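Local coordinates for protein epsin-2 (Saccharomyces cerevisiae, PDB 6ENR) that binds membranes rich in phosphatidylinositol 4,5-bisphosphate and phosphatidylinositol 3,5-bisphosphate, its ENTH domain being the part described here, and is required for endocytosis and actin localization, at residues Leu42-Arg45 / Ser46-Ser49; Thr19-Leu22 / Val23-Ala26; Glu137-Arg140 / Glu141-Met145; Asn90-Leu93 / Trp94-Asn98. All blocks are in the same frame, centred on the assembly; numbering follows the deposited sequence.

Contact 1 (Leu42-Arg45 / Ser46-Ser49)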
loop_
_atom_site.group_PDB
_atom_site.type_symbol
_atom_site.label_atom_id
_atom_site.label_comp_id
_atom_site.label_asym_id
_atom_site.label_seq_id
_atom_site.Cartn_x
_atom_site.Cartn_y
_atom_site.Cartn_z
ATOM N N LEU A 42 -5.497 -6.524 -8.242
ATOM C CA LEU A 42 -5.639 -5.119 -7.794
ATOM C C LEU A 42 -5.118 -4.153 -8.787
ATOM O O LEU A 42 -5.815 -3.202 -9.168
ATOM C CB LEU A 42 -5.048 -4.860 -6.434
ATOM C CG LEU A 42 -5.845 -5.611 -5.329
ATOM C CD1 LEU A 42 -4.962 -5.718 -4.124
ATOM C CD2 LEU A 42 -7.126 -4.889 -4.901
ATOM N N ALA A 43 -3.915 -4.419 -9.264
ATOM C CA ALA A 43 -3.322 -3.539 -10.206
ATOM C C ALA A 43 -4.122 -3.439 -11.441
ATOM O O ALA A 43 -4.421 -2.310 -11.893
ATOM C CB ALA A 43 -1.872 -3.948 -10.517
ATOM N N GLN A 44 -4.590 -4.577 -11.963
ATOM C CA GLN A 44 -5.443 -4.513 -13.131
ATOM C C GLN A 44 -6.747 -3.740 -12.937
ATOM O O GLN A 44 -7.206 -2.954 -13.796
ATOM C CB GLN A 44 -5.776 -5.879 -13.625
ATOM C CG GLN A 44 -4.597 -6.627 -14.238
ATOM C CD GLN A 44 -3.505 -5.800 -14.945
ATOM O OE1 GLN A 44 -3.744 -5.050 -15.943
ATOM N NE2 GLN A 44 -2.259 -5.981 -14.462
ATOM N N ARG A 45 -7.330 -3.966 -11.800
ATOM C CA ARG A 45 -8.600 -3.317 -11.467
ATOM C C ARG A 45 -8.481 -1.831 -11.235
ATOM O O ARG A 45 -9.463 -1.062 -11.411
ATOM C CB ARG A 45 -9.205 -4.005 -10.272
ATOM C CG ARG A 45 -9.584 -5.445 -10.548
ATOM C CD ARG A 45 -10.356 -5.989 -9.398
ATOM N NE ARG A 45 -10.394 -7.434 -9.292
ATOM C CZ ARG A 45 -11.400 -8.136 -8.724
ATOM N NH1 ARG A 45 -12.473 -7.545 -8.212
ATOM N NH2 ARG A 45 -11.289 -9.468 -8.651
ATOM N N SER A 46 -7.276 -1.391 -10.836
ATOM C CA SER A 46 -7.020 0.010 -10.565
ATOM C C SER A 46 -7.216 0.903 -11.785
ATOM O O SER A 46 -7.416 2.098 -11.633
ATOM C CB SER A 46 -5.600 0.173 -9.984
ATOM O OG SER A 46 -4.611 -0.018 -10.988
ATOM N N TYR A 47 -7.222 0.310 -13.001
ATOM C CA TYR A 47 -7.504 1.027 -14.246
ATOM C C TYR A 47 -8.986 1.355 -14.482
ATOM O O TYR A 47 -9.312 2.172 -15.354
ATOM C CB TYR A 47 -6.972 0.231 -15.411
ATOM C CG TYR A 47 -5.464 0.234 -15.420
ATOM C CD1 TYR A 47 -4.747 1.263 -16.041
ATOM C CD2 TYR A 47 -4.739 -0.757 -14.748
ATOM C CE1 TYR A 47 -3.346 1.304 -15.989
ATOM C CE2 TYR A 47 -3.333 -0.749 -14.751
ATOM C CZ TYR A 47 -2.652 0.279 -15.340
ATOM O OH TYR A 47 -1.269 0.219 -15.288
ATOM N N ASP A 48 -9.854 0.831 -13.620
ATOM C CA ASP A 48 -11.281 1.139 -13.651
ATOM C C ASP A 48 -11.577 2.099 -12.534
ATOM O O ASP A 48 -11.238 1.855 -11.409
ATOM C CB ASP A 48 -12.059 -0.163 -13.501
ATOM C CG ASP A 48 -13.605 0.029 -13.438
ATOM O OD1 ASP A 48 -14.325 -0.310 -14.363
ATOM O OD2 ASP A 48 -14.106 0.477 -12.417
ATOM N N SER A 49 -12.278 3.169 -12.843
ATOM C CA SER A 49 -12.412 4.263 -11.901
ATOM C C SER A 49 -13.229 3.868 -10.631
ATOM O O SER A 49 -12.948 4.341 -9.548
ATOM C CB SER A 49 -12.978 5.496 -12.648
ATOM O OG SER A 49 -14.249 5.149 -13.105
#
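A type I beta turn from Arg-45 to Asp-48 carries the chain out of helix 36-45 and into helix 49-63 of the ENTH domain. Its closing bond runs from Asp-48 N to Arg-45 O, 2.9 Å long; the donor stands 50° above the carbonyl plane, off the lone-pair directions. Within and just ahead of the turn, the helical pattern gives way: Ser-46 N still reaches Leu-42 O at 2.9 Å, while its second bond, to Ala-43 O, and that from Tyr-47 N to Gln-44 O are both weak and span only three residues.

Ala-43 O takes two donors, both from Ser-46. Ser-46 OG, set between its own backbone N and carbonyl carbon (chi1 73°), turns back to bond to it; the modelled 2.5 Å is very short, and its exact value is doubtful. The same hydroxyl meets Ser-88 N, which ties the helix end to the start of helix 89-97. Tyr-47 brings its ring alongside: CD2 comes to 3.3 Å from Ala-43 O on an oblique approach and to 3.4 Å from Gln-44 O, which lies at the ring edge near its plane. Beyond, Tyr-47 OH bonds to Phe-86 O, which anchors the far end of the ring.

Arg-45 leads its guanidinium away from the turn, toward Asp-41, Thr-19 and Ser-17. Asp-48 is the N-cap of helix 49-63: with CG anti to N (chi1 177°), the carboxylate swings forward and OD2 accepts from Asp-51 N, while Asp-48 CB stays 3.5 Å from Arg-45 O.

Contact 2 (Thr19-Leu22 / Val23-Ala26)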
loop_
_atom_site.group_PDB
_atom_site.type_symbol
_atom_site.label_atom_id
_atom_site.label_comp_id
_atom_site.label_asym_id
_atom_site.label_seq_id
_atom_site.Cartn_x
_atom_site.Cartn_y
_atom_site.Cartn_z
ATOM N N THR A 19 -14.233 -6.566 -5.687
ATOM C CA THR A 19 -13.057 -5.717 -5.397
ATOM C C THR A 19 -12.955 -5.400 -3.882
ATOM O O THR A 19 -11.883 -5.466 -3.320
ATOM C CB THR A 19 -13.077 -4.440 -6.249
ATOM O OG1 THR A 19 -12.948 -4.828 -7.647
ATOM C CG2 THR A 19 -11.860 -3.503 -5.891
ATOM N N GLN A 20 -14.098 -5.146 -3.245
ATOM C CA GLN A 20 -14.182 -4.977 -1.782
ATOM C C GLN A 20 -13.629 -6.120 -1.031
ATOM O O GLN A 20 -12.919 -5.910 -0.077
ATOM C CB GLN A 20 -15.636 -4.784 -1.317
ATOM C CG GLN A 20 -15.764 -3.965 -0.059
ATOM C CD GLN A 20 -17.013 -3.052 -0.092
ATOM O OE1 GLN A 20 -18.032 -3.346 0.541
ATOM N NE2 GLN A 20 -16.937 -1.954 -0.875
ATOM N N VAL A 21 -13.959 -7.337 -1.447
ATOM C CA VAL A 21 -13.430 -8.557 -0.807
ATOM C C VAL A 21 -11.934 -8.778 -1.101
ATOM O O VAL A 21 -11.157 -9.240 -0.254
ATOM C CB VAL A 21 -14.202 -9.827 -1.293
ATOM C CG1 VAL A 21 -13.552 -11.085 -0.769
ATOM C CG2 VAL A 21 -15.658 -9.784 -0.893
ATOM N N LEU A 22 -11.527 -8.492 -2.318
ATOM C CA LEU A 22 -10.154 -8.646 -2.690
ATOM C C LEU A 22 -9.224 -7.708 -1.892
ATOM O O LEU A 22 -8.106 -8.155 -1.473
ATOM C CB LEU A 22 -9.963 -8.316 -4.147
ATOM C CG LEU A 22 -8.624 -8.427 -4.783
ATOM C CD1 LEU A 22 -8.006 -9.803 -4.649
ATOM C CD2 LEU A 22 -8.788 -8.075 -6.285
ATOM N N VAL A 23 -9.625 -6.435 -1.814
ATOM C CA VAL A 23 -8.796 -5.389 -1.130
ATOM C C VAL A 23 -8.824 -5.620 0.392
ATOM O O VAL A 23 -7.792 -5.469 1.053
ATOM C CB VAL A 23 -9.063 -3.909 -1.532
ATOM C CG1 VAL A 23 -10.353 -3.347 -0.974
ATOM C CG2 VAL A 23 -7.951 -2.976 -1.043
ATOM N N ARG A 24 -9.986 -6.066 0.916
ATOM C CA ARG A 24 -10.108 -6.428 2.344
ATOM C C ARG A 24 -9.223 -7.636 2.666
ATOM O O ARG A 24 -8.408 -7.634 3.622
ATOM C CB ARG A 24 -11.630 -6.646 2.676
ATOM C CG ARG A 24 -12.007 -6.960 4.136
ATOM C CD ARG A 24 -13.450 -7.516 4.244
ATOM N NE ARG A 24 -13.563 -8.886 3.673
ATOM C CZ ARG A 24 -14.690 -9.605 3.573
ATOM N NH1 ARG A 24 -15.853 -9.114 4.005
ATOM N NH2 ARG A 24 -14.661 -10.825 3.043
ATOM N N ASP A 25 -9.246 -8.669 1.818
ATOM C CA ASP A 25 -8.419 -9.840 2.095
ATOM C C ASP A 25 -6.931 -9.584 1.977
ATOM O O ASP A 25 -6.104 -10.087 2.807
ATOM C CB ASP A 25 -8.865 -10.995 1.185
ATOM C CG ASP A 25 -10.246 -11.507 1.535
ATOM O OD1 ASP A 25 -10.855 -11.067 2.533
ATOM O OD2 ASP A 25 -10.766 -12.357 0.759
ATOM N N ALA A 26 -6.574 -8.760 1.008
ATOM C CA ALA A 26 -5.193 -8.396 0.744
ATOM C C ALA A 26 -4.523 -7.658 1.921
ATOM O O ALA A 26 -3.325 -7.651 1.991
ATOM C CB ALA A 26 -5.109 -7.518 -0.485
#
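Over one face of the Arg-24 guanidinium lies Val-21 CG2, and at its edge, in plane, stands Asp-25 OD1; both belong to helix 19-26, an early helix of the all-helical ENTH fold. Val-21 CG2 packs 4.2 Å from Arg-24 NH2, and the two side chains cross obliquely. The edge partner is a sequence neighbour: Arg-24 NE to Asp-25 OD1 measures 3.7 Å, a long salt bridge.

The carboxylate of Asp-25 also meets the preceding helical turn. The Asp-25 side chain lies beside that of Val-21, pointing the same way, and OD2 comes to 3.4 Å from Val-21 CG1. Because CG sits beside its own backbone N (chi1 -68°), the carboxylate is folded back over Val-21 O. That oxygen is 3.0 Å from Asp-25 CG but 3.3 Å from each carboxylate oxygen, so it faces the carbon rather than either acceptor; its hydrogen bond is with Asp-25 N. Three further i to i+4 bonds, from Val-23, Arg-24 and Ala-26, run back to Thr-19, Gln-20 and Leu-22, at angles of 148° or more at the hydrogen.

The other side of the helix looks into the domain. Leu-22 and Ala-26 touch helix 36-45 at Thr-38, whereas Thr-19 and Val-23 lie on Ile-55 of helix 49-63, and Thr-19 OG1 bonds to Asp-51. Val-23 places one methyl between its backbone N and carbonyl carbon (chi1 74°), back along the helix, so that Val-23 CG1 rests 3.5 Å from Thr-19 O and 3.7 Å from Gln-20 O.

Contact 3 (Glu137-Arg140 / Glu141-Met145)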
loop_
_atom_site.group_PDB
_atom_site.type_symbol
_atom_site.label_atom_id
_atom_site.label_comp_id
_atom_site.label_asym_id
_atom_site.label_seq_id
_atom_site.Cartn_x
_atom_site.Cartn_y
_atom_site.Cartn_z
ATOM N N GLU A 137 11.768 10.579 -11.978
ATOM C CA GLU A 137 12.450 9.901 -13.099
ATOM C C GLU A 137 12.604 8.410 -12.865
ATOM O O GLU A 137 12.413 7.627 -13.790
ATOM C CB GLU A 137 13.838 10.471 -13.498
ATOM C CG GLU A 137 14.557 9.711 -14.653
ATOM C CD GLU A 137 13.743 9.618 -15.981
ATOM O OE1 GLU A 137 13.598 10.663 -16.681
ATOM O OE2 GLU A 137 13.236 8.516 -16.354
ATOM N N ARG A 138 12.958 7.997 -11.659
ATOM C CA ARG A 138 13.089 6.559 -11.364
ATOM C C ARG A 138 11.730 5.850 -11.413
ATOM O O ARG A 138 11.619 4.703 -11.919
ATOM C CB ARG A 138 13.716 6.385 -9.998
ATOM C CG ARG A 138 13.705 4.996 -9.400
ATOM C CD ARG A 138 14.622 4.943 -8.190
ATOM N NE ARG A 138 14.022 5.393 -6.922
ATOM C CZ ARG A 138 14.584 6.281 -6.093
ATOM N NH1 ARG A 138 15.751 6.838 -6.387
ATOM N NH2 ARG A 138 13.990 6.615 -4.972
ATOM N N LEU A 139 10.724 6.532 -10.875
ATOM C CA LEU A 139 9.352 5.983 -10.870
ATOM C C LEU A 139 8.881 5.807 -12.308
ATOM O O LEU A 139 8.179 4.825 -12.632
ATOM C CB LEU A 139 8.394 6.904 -10.127
ATOM C CG LEU A 139 6.937 6.382 -10.061
ATOM C CD1 LEU A 139 6.830 4.917 -9.728
ATOM C CD2 LEU A 139 6.138 7.184 -9.025
ATOM N N ARG A 140 9.167 6.784 -13.164
ATOM C CA ARG A 140 8.779 6.694 -14.574
ATOM C C ARG A 140 9.432 5.531 -15.317
ATOM O O ARG A 140 8.779 4.850 -16.123
ATOM C CB ARG A 140 9.081 8.014 -15.213
ATOM C CG ARG A 140 8.628 8.245 -16.613
ATOM C CD ARG A 140 8.663 9.750 -16.720
ATOM N NE ARG A 140 8.806 10.261 -18.055
ATOM C CZ ARG A 140 8.922 11.555 -18.317
ATOM N NH1 ARG A 140 8.895 12.452 -17.327
ATOM N NH2 ARG A 140 9.062 11.940 -19.579
ATOM N N GLU A 141 10.722 5.317 -15.046
ATOM C CA GLU A 141 11.426 4.151 -15.580
ATOM C C GLU A 141 10.747 2.842 -15.197
ATOM O O GLU A 141 10.575 1.940 -16.081
ATOM C CB GLU A 141 12.918 4.180 -15.183
ATOM C CG GLU A 141 13.725 2.957 -15.592
ATOM C CD GLU A 141 14.453 3.127 -16.917
ATOM O OE1 GLU A 141 13.858 3.802 -17.807
ATOM O OE2 GLU A 141 15.607 2.587 -17.035
ATOM N N GLU A 142 10.414 2.686 -13.906
ATOM C CA GLU A 142 9.769 1.480 -13.444
ATOM C C GLU A 142 8.413 1.289 -14.064
ATOM O O GLU A 142 8.094 0.189 -14.565
ATOM C CB GLU A 142 9.754 1.421 -11.919
ATOM C CG GLU A 142 11.194 1.227 -11.437
ATOM C CD GLU A 142 11.281 0.817 -10.001
ATOM O OE1 GLU A 142 10.489 -0.052 -9.616
ATOM O OE2 GLU A 142 12.131 1.373 -9.269
ATOM N N ARG A 143 7.624 2.359 -14.066
ATOM C CA ARG A 143 6.290 2.349 -14.648
ATOM C C ARG A 143 6.345 2.079 -16.107
ATOM O O ARG A 143 5.404 1.454 -16.667
ATOM C CB ARG A 143 5.569 3.683 -14.365
ATOM C CG ARG A 143 5.111 3.739 -12.947
ATOM C CD ARG A 143 4.165 4.931 -12.648
ATOM N NE ARG A 143 2.961 4.817 -13.448
ATOM C CZ ARG A 143 1.919 3.994 -13.193
ATOM N NH1 ARG A 143 1.879 3.184 -12.123
ATOM N NH2 ARG A 143 0.955 3.962 -14.045
ATOM N N SER A 144 7.457 2.428 -16.764
ATOM C CA SER A 144 7.586 2.146 -18.229
ATOM C C SER A 144 7.698 0.654 -18.562
ATOM O O SER A 144 7.355 0.223 -19.661
ATOM C CB SER A 144 8.804 2.893 -18.841
ATOM O OG SER A 144 10.003 2.082 -18.697
ATOM N N MET A 145 8.165 -0.131 -17.597
ATOM C CA MET A 145 8.242 -1.577 -17.728
ATOM C C MET A 145 6.958 -2.345 -17.456
ATOM O O MET A 145 6.919 -3.551 -17.712
ATOM C CB MET A 145 9.310 -2.118 -16.776
ATOM C CG MET A 145 10.678 -1.568 -17.090
ATOM S SD MET A 145 11.826 -1.919 -15.738
ATOM C CE MET A 145 12.945 -0.598 -16.094
#
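Leu-139 and Arg-143 make the apolar part of this local contact on helix 136-144: their side chains run side by side in the same direction, and Leu-139 CD1 lies 3.8 Å from Arg-143 CG. The leucine continues onto helices 89-97 and 120-134.

The backbone bonds are regular at first. Glu-141 N, Glu-142 N and Arg-143 N reach back four residues at 163° or more, but Ser-144 N to Arg-140 O, though 2.8 Å, is bent to 132°. Here the serine hydroxyl adds a bond, Ser-144 OG to Glu-141 O at 2.7 Å, so that carbonyl is held near the helix end.

The charged groups find their partners elsewhere in the domain. Glu-142 OE1 pairs with Arg-85, and the Arg-143 chain, bent at chi3 (62°), delivers NH1 to the carbonyls of Val-84 and Gly-87. An alanine here, lacking CG and CD, would probably open a gap beside Leu-139 CD1 and leave the two carbonyls without their guanidinium donor. The chemistry is therefore divided along one side chain: methylenes pack within the helix, while the charged end fastens this last modelled helix to the end of helix 70-86 and the residue after it.

Contact 4 (Asn90-Leu93 / Trp94-Asn98)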
loop_
_atom_site.group_PDB
_atom_site.type_symbol
_atom_site.label_atom_id
_atom_site.label_comp_id
_atom_site.label_asym_id
_atom_site.label_seq_id
_atom_site.Cartn_x
_atom_site.Cartn_y
_atom_site.Cartn_z
ATOM N N ASN A 90 -3.269 6.937 -11.721
ATOM C CA ASN A 90 -4.047 7.508 -10.604
ATOM C C ASN A 90 -3.623 7.052 -9.209
ATOM O O ASN A 90 -3.802 7.821 -8.237
ATOM C CB ASN A 90 -5.549 7.261 -10.798
ATOM C CG ASN A 90 -6.094 7.839 -12.119
ATOM O OD1 ASN A 90 -6.967 7.215 -12.780
ATOM N ND2 ASN A 90 -5.635 9.028 -12.475
ATOM N N CYS A 91 -3.062 5.849 -9.098
ATOM C CA CYS A 91 -2.446 5.375 -7.823
ATOM C C CYS A 91 -1.281 6.213 -7.314
ATOM O O CYS A 91 -1.205 6.567 -6.117
ATOM C CB CYS A 91 -1.969 3.922 -7.923
ATOM S SG CYS A 91 -3.312 2.796 -8.419
ATOM N N VAL A 92 -0.532 6.674 -8.266
ATOM C CA VAL A 92 0.542 7.611 -7.993
ATOM C C VAL A 92 0.011 8.961 -7.569
ATOM O O VAL A 92 0.467 9.515 -6.575
ATOM C CB VAL A 92 1.495 7.772 -9.189
ATOM C CG1 VAL A 92 2.695 8.575 -8.747
ATOM C CG2 VAL A 92 1.973 6.438 -9.712
ATOM N N LEU A 93 -0.948 9.491 -8.324
ATOM C CA LEU A 93 -1.532 10.776 -8.005
ATOM C C LEU A 93 -2.164 10.758 -6.669
ATOM O O LEU A 93 -2.042 11.742 -5.915
ATOM C CB LEU A 93 -2.568 11.161 -9.046
ATOM C CG LEU A 93 -2.017 11.473 -10.411
ATOM C CD1 LEU A 93 -3.158 11.634 -11.402
ATOM C CD2 LEU A 93 -1.149 12.759 -10.294
ATOM N N TRP A 94 -2.872 9.637 -6.336
ATOM C CA TRP A 94 -3.421 9.460 -4.991
ATOM C C TRP A 94 -2.349 9.590 -3.880
ATOM O O TRP A 94 -2.577 10.268 -2.851
ATOM C CB TRP A 94 -4.227 8.129 -4.858
ATOM C CG TRP A 94 -4.932 7.990 -3.501
ATOM C CD1 TRP A 94 -6.260 8.282 -3.207
ATOM C CD2 TRP A 94 -4.345 7.548 -2.281
ATOM N NE1 TRP A 94 -6.494 8.091 -1.861
ATOM C CE2 TRP A 94 -5.358 7.582 -1.282
ATOM C CE3 TRP A 94 -3.060 7.035 -1.932
ATOM C CZ2 TRP A 94 -5.107 7.216 0.046
ATOM C CZ3 TRP A 94 -2.812 6.681 -0.594
ATOM C CH2 TRP A 94 -3.825 6.760 0.371
ATOM N N CYS A 95 -1.206 8.940 -4.067
ATOM C CA CYS A 95 -0.122 9.001 -3.035
ATOM C C CYS A 95 0.414 10.433 -2.887
ATOM O O CYS A 95 0.635 10.979 -1.739
ATOM C CB CYS A 95 1.034 8.041 -3.351
ATOM S SG CYS A 95 0.660 6.297 -3.334
ATOM N N ARG A 96 0.584 11.072 -4.035
ATOM C CA ARG A 96 0.946 12.523 -4.035
ATOM C C ARG A 96 -0.080 13.450 -3.321
ATOM O O ARG A 96 0.283 14.256 -2.485
ATOM C CB ARG A 96 1.328 12.950 -5.462
ATOM C CG ARG A 96 2.657 12.357 -5.861
ATOM C CD ARG A 96 3.472 13.133 -6.890
ATOM N NE ARG A 96 4.698 12.314 -7.091
ATOM C CZ ARG A 96 4.960 11.558 -8.167
ATOM N NH1 ARG A 96 4.172 11.561 -9.269
ATOM N NH2 ARG A 96 6.057 10.802 -8.177
ATOM N N GLU A 97 -1.356 13.219 -3.519
ATOM C CA GLU A 97 -2.415 13.947 -2.836
ATOM C C GLU A 97 -2.465 13.637 -1.348
ATOM O O GLU A 97 -2.633 14.547 -0.564
ATOM C CB GLU A 97 -3.793 13.643 -3.505
ATOM C CG GLU A 97 -3.882 14.275 -4.897
ATOM C CD GLU A 97 -4.694 13.533 -5.973
ATOM O OE1 GLU A 97 -5.398 12.510 -5.722
ATOM O OE2 GLU A 97 -4.627 14.026 -7.127
ATOM N N ASN A 98 -2.201 12.388 -0.958
ATOM C CA ASN A 98 -2.203 11.959 0.449
ATOM C C ASN A 98 -0.819 11.586 0.963
ATOM O O ASN A 98 -0.664 10.667 1.779
ATOM C CB ASN A 98 -3.254 10.799 0.562
ATOM C CG ASN A 98 -4.594 11.226 -0.019
ATOM O OD1 ASN A 98 -4.917 10.956 -1.210
ATOM N ND2 ASN A 98 -5.341 12.008 0.770
#
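Trp-94, Cys-95, Arg-96 and Glu-97 each send their backbone N-H back to the carbonyl four residues earlier, the shortest bond being Trp-94 N to Asn-90 O, 2.8 Å; the bond from Arg-96 N to Val-92 O is nearly straight (173°). This is the regular alpha-helical core of helix 89-97 in the ENTH fold.

Among the side chains, Val-92 and Arg-96 lie side by side, pointing the same way. The valine methyl sits over one face of the guanidinium: Val-92 CG1 is 3.4 Å from Arg-96 NH1 and 3.8 Å from Arg-96 CZ. The torsions set this up. CG of Arg-96 lies beside its backbone N (chi1 -71°), and the chain then runs extended to NE, back along the helix. From there NH2 reaches Leu-133 O, near the end of helix 120-134. With a serine in place of Arg-96, Leu-133 O would probably lose its guanidinium donor and the methyl of Val-92 the flat group that covers it.

Glu-97 folds back on the exposed side. Its CD stands 3.2 Å from Leu-93 O, the acceptor of its own backbone bond, and Glu-97 OE2 is 4.0 Å from Leu-93 CB.

Trp-94 keeps only CB close to the preceding turn, 3.4 Å from Asn-90 O. Its indole leads off to Met-56, Asp-60 and Leu-80, while Cys-91 and Cys-95 face helix 70-86. One flank of the helix thus packs sulfur and indole against helices 49-63 and 70-86; on another, an arginine uses a valine as its floor and donates an N-H of NH2 to a backbone carbonyl of helix 120-134.

All four contacts are local, yet three pairs of them meet. Contacts 1 and 2 join helices 36-45 and 19-26 by a polar and an apolar link: Arg-45 NH1 to Thr-19 OG1, a probable hydrogen bond, and Leu-42 CD2 against Leu-22 CG. Contacts 3 and 4 meet by packing, Leu-139 CD2 resting 3.7 Å from Val-92 CG1, while contact 1 reaches contact 4 through Ser-46 CB and Cys-91 SG. Contact 3 is the surface one, rich in charges; the others are partly buried. Contact 1 alone is a turn, with weak bonds and a serine hydroxyl among its ties; contacts 2 and 4 keep i to i+4 bonding throughout, and contact 3 does so until its last bond bends.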